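Local coordinates for DNA photolyase (Agrobacterium tumefaciens, PDB 4U63), which probably repairs cyclobutane pyrimidine dimers in ultraviolet-damaged DNA with light, using a flavin cofactor and a methenyltetrahydrofolate antenna, at residues A[26-31]-A[54-59]. Sequence-based numbering, arbitrary orientation.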
loop_
_atom_site.group_PDB
_atom_site.type_symbol
_atom_site.label_atom_id
_atom_site.label_comp_id
_atom_site.label_asym_id
_atom_site.label_seq_id
_atom_site.Cartn_x
_atom_site.Cartn_y
_atom_site.Cartn_z
ATOM N N PRO A 26 -24.886 -19.651 14.671
ATOM C CA PRO A 26 -24.115 -18.479 14.281
ATOM C C PRO A 26 -23.114 -18.728 13.153
ATOM O O PRO A 26 -22.841 -19.887 12.761
ATOM C CB PRO A 26 -23.360 -18.102 15.569
ATOM C CG PRO A 26 -24.149 -18.716 16.670
ATOM C CD PRO A 26 -24.699 -19.984 16.098
ATOM N N VAL A 27 -22.582 -17.623 12.653
ATOM C CA VAL A 27 -21.531 -17.613 11.645
ATOM C C VAL A 27 -20.473 -16.593 12.071
ATOM O O VAL A 27 -20.803 -15.453 12.453
ATOM C CB VAL A 27 -22.088 -17.293 10.230
ATOM C CG1 VAL A 27 -23.001 -16.066 10.242
ATOM C CG2 VAL A 27 -20.953 -17.106 9.223
ATOM N N ILE A 28 -19.209 -17.005 12.011
ATOM C CA ILE A 28 -18.094 -16.131 12.327
ATOM C C ILE A 28 -17.551 -15.497 11.052
ATOM O O ILE A 28 -17.315 -16.189 10.059
ATOM C CB ILE A 28 -16.970 -16.910 13.044
ATOM C CG1 ILE A 28 -17.483 -17.404 14.406
ATOM C CG2 ILE A 28 -15.726 -16.046 13.222
ATOM C CD1 ILE A 28 -16.692 -18.544 14.975
ATOM N N VAL A 29 -17.363 -14.181 11.088
ATOM C CA VAL A 29 -16.739 -13.446 9.998
ATOM C C VAL A 29 -15.393 -12.961 10.491
ATOM O O VAL A 29 -15.326 -12.091 11.357
ATOM C CB VAL A 29 -17.569 -12.222 9.543
ATOM C CG1 VAL A 29 -16.875 -11.524 8.377
ATOM C CG2 VAL A 29 -18.973 -12.640 9.152
ATOM N N TRP A 30 -14.327 -13.516 9.931
ATOM C CA TRP A 30 -12.968 -13.153 10.333
ATOM C C TRP A 30 -12.424 -12.068 9.396
ATOM O O TRP A 30 -12.165 -12.343 8.231
ATOM C CB TRP A 30 -12.075 -14.409 10.348
ATOM C CG TRP A 30 -10.629 -14.139 10.662
ATOM C CD1 TRP A 30 -10.110 -13.054 11.333
ATOM C CD2 TRP A 30 -9.514 -14.971 10.329
ATOM N NE1 TRP A 30 -8.757 -13.164 11.421
ATOM C CE2 TRP A 30 -8.358 -14.328 10.815
ATOM C CE3 TRP A 30 -9.379 -16.197 9.656
ATOM C CZ2 TRP A 30 -7.074 -14.867 10.654
ATOM C CZ3 TRP A 30 -8.094 -16.734 9.490
ATOM C CH2 TRP A 30 -6.962 -16.069 9.996
ATOM N N PHE A 31 -12.289 -10.844 9.932
ATOM C CA PHE A 31 -11.717 -9.682 9.237
ATOM C C PHE A 31 -10.190 -9.660 9.344
ATOM O O PHE A 31 -9.632 -9.930 10.417
ATOM C CB PHE A 31 -12.233 -8.369 9.850
ATOM C CG PHE A 31 -13.633 -7.998 9.446
ATOM C CD1 PHE A 31 -14.728 -8.477 10.151
ATOM C CD2 PHE A 31 -13.855 -7.145 8.373
ATOM C CE1 PHE A 31 -16.021 -8.117 9.780
ATOM C CE2 PHE A 31 -15.135 -6.785 8.002
ATOM C CZ PHE A 31 -16.225 -7.265 8.709
ATOM N N ILE A 54 -20.927 -13.074 14.037
ATOM C CA ILE A 54 -19.867 -12.825 15.008
ATOM C C ILE A 54 -18.619 -12.312 14.274
ATOM O O ILE A 54 -17.789 -13.113 13.823
ATOM C CB ILE A 54 -19.494 -14.102 15.796
ATOM C CG1 ILE A 54 -20.744 -14.863 16.280
ATOM C CG2 ILE A 54 -18.565 -13.754 16.960
ATOM C CD1 ILE A 54 -21.622 -14.103 17.242
ATOM N N PRO A 55 -18.485 -10.979 14.138
ATOM C CA PRO A 55 -17.279 -10.423 13.531
ATOM C C PRO A 55 -16.095 -10.472 14.485
ATOM O O PRO A 55 -16.235 -10.112 15.657
ATOM C CB PRO A 55 -17.668 -8.970 13.240
ATOM C CG PRO A 55 -19.145 -8.962 13.249
ATOM C CD PRO A 55 -19.498 -9.933 14.321
ATOM N N VAL A 56 -14.948 -10.913 13.983
ATOM C CA VAL A 56 -13.721 -10.982 14.777
ATOM C C VAL A 56 -12.531 -10.478 13.964
ATOM O O VAL A 56 -12.424 -10.743 12.759
ATOM C CB VAL A 56 -13.456 -12.421 15.311
ATOM C CG1 VAL A 56 -13.261 -13.422 14.180
ATOM C CG2 VAL A 56 -12.261 -12.437 16.266
ATOM N N TYR A 57 -11.654 -9.739 14.633
ATOM C CA TYR A 57 -10.352 -9.383 14.084
ATOM C C TYR A 57 -9.308 -9.970 15.030
ATOM O O TYR A 57 -9.345 -9.716 16.238
ATOM C CB TYR A 57 -10.157 -7.870 13.960
ATOM C CG TYR A 57 -8.800 -7.528 13.392
ATOM C CD1 TYR A 57 -7.690 -7.430 14.221
ATOM C CD2 TYR A 57 -8.611 -7.353 12.021
ATOM C CE1 TYR A 57 -6.441 -7.146 13.719
ATOM C CE2 TYR A 57 -7.346 -7.062 11.504
ATOM C CZ TYR A 57 -6.264 -6.961 12.365
ATOM O OH TYR A 57 -4.989 -6.684 11.907
ATOM N N ILE A 58 -8.389 -10.742 14.463
ATOM C CA ILE A 58 -7.357 -11.425 15.203
ATOM C C ILE A 58 -5.999 -10.786 14.925
ATOM O O ILE A 58 -5.622 -10.556 13.774
ATOM C CB ILE A 58 -7.312 -12.925 14.819
ATOM C CG1 ILE A 58 -8.652 -13.589 15.168
ATOM C CG2 ILE A 58 -6.160 -13.647 15.521
ATOM C CD1 ILE A 58 -8.808 -14.999 14.644
ATOM N N ARG A 59 -5.268 -10.516 15.998
ATOM C CA ARG A 59 -3.896 -10.070 15.913
ATOM C C ARG A 59 -3.058 -11.345 15.770
ATOM O O ARG A 59 -2.782 -12.031 16.750
ATOM C CB ARG A 59 -3.544 -9.272 17.167
ATOM C CG ARG A 59 -2.320 -8.390 17.071
ATOM C CD ARG A 59 -2.410 -7.228 18.057
ATOM N NE ARG A 59 -2.590 -7.667 19.450
ATOM C CZ ARG A 59 -1.896 -7.222 20.506
ATOM N NH1 ARG A 59 -0.951 -6.284 20.381
ATOM N NH2 ARG A 59 -2.159 -7.714 21.715
HETATM O O HOH W 1 -7.328 -10.599 11.742
#
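V29 and V56 meet at the middle of a parallel strand pair, where V56 N donates to V29 O over 2.9 Å. Three further bonds, I54 N to V27 O, V29 N to I54 O and F31 N to V56 O, extend the pairing, in which V29 both gives and accepts. They differ in approach: F31 N meets V56 O nearly head-on, whereas V29 N sits well above the carbonyl plane of I54. The tight part lies on the face bearing I28, I54, V56 and W30. I28 chi1 of -65° sets CG1 beside the backbone N and CG2 anti to it, bringing CG2 to 3.7 Å from V56 CG1. W30 crosses I58 at about a right angle, and I58 CD1 lies over the five-membered ring, 3.9 Å from its centroid, a CH-pi contact. On the other face P55 CB meets the F31 ring edge at CE1, 3.9 Å away. At F31 the direct pairing lapses, F31 O standing 4.3 Å from I58 N, and a water bridges the gap: it accepts from W30 NE1 at 3.0 Å and lies close to F31 O and I58 O, while also sitting over the Y57 ring. The two strands, joined through helix 41-49, form a right-handed beta-alpha-beta crossover in the photolyase N-terminal alpha/beta domain. Helix 99-110 packs on the I28, V56 and I58 face, helices 41-49 and 68-87 cover the V29, P55 and Y57 face, and strands 114-118 and 93-96 flank the pair.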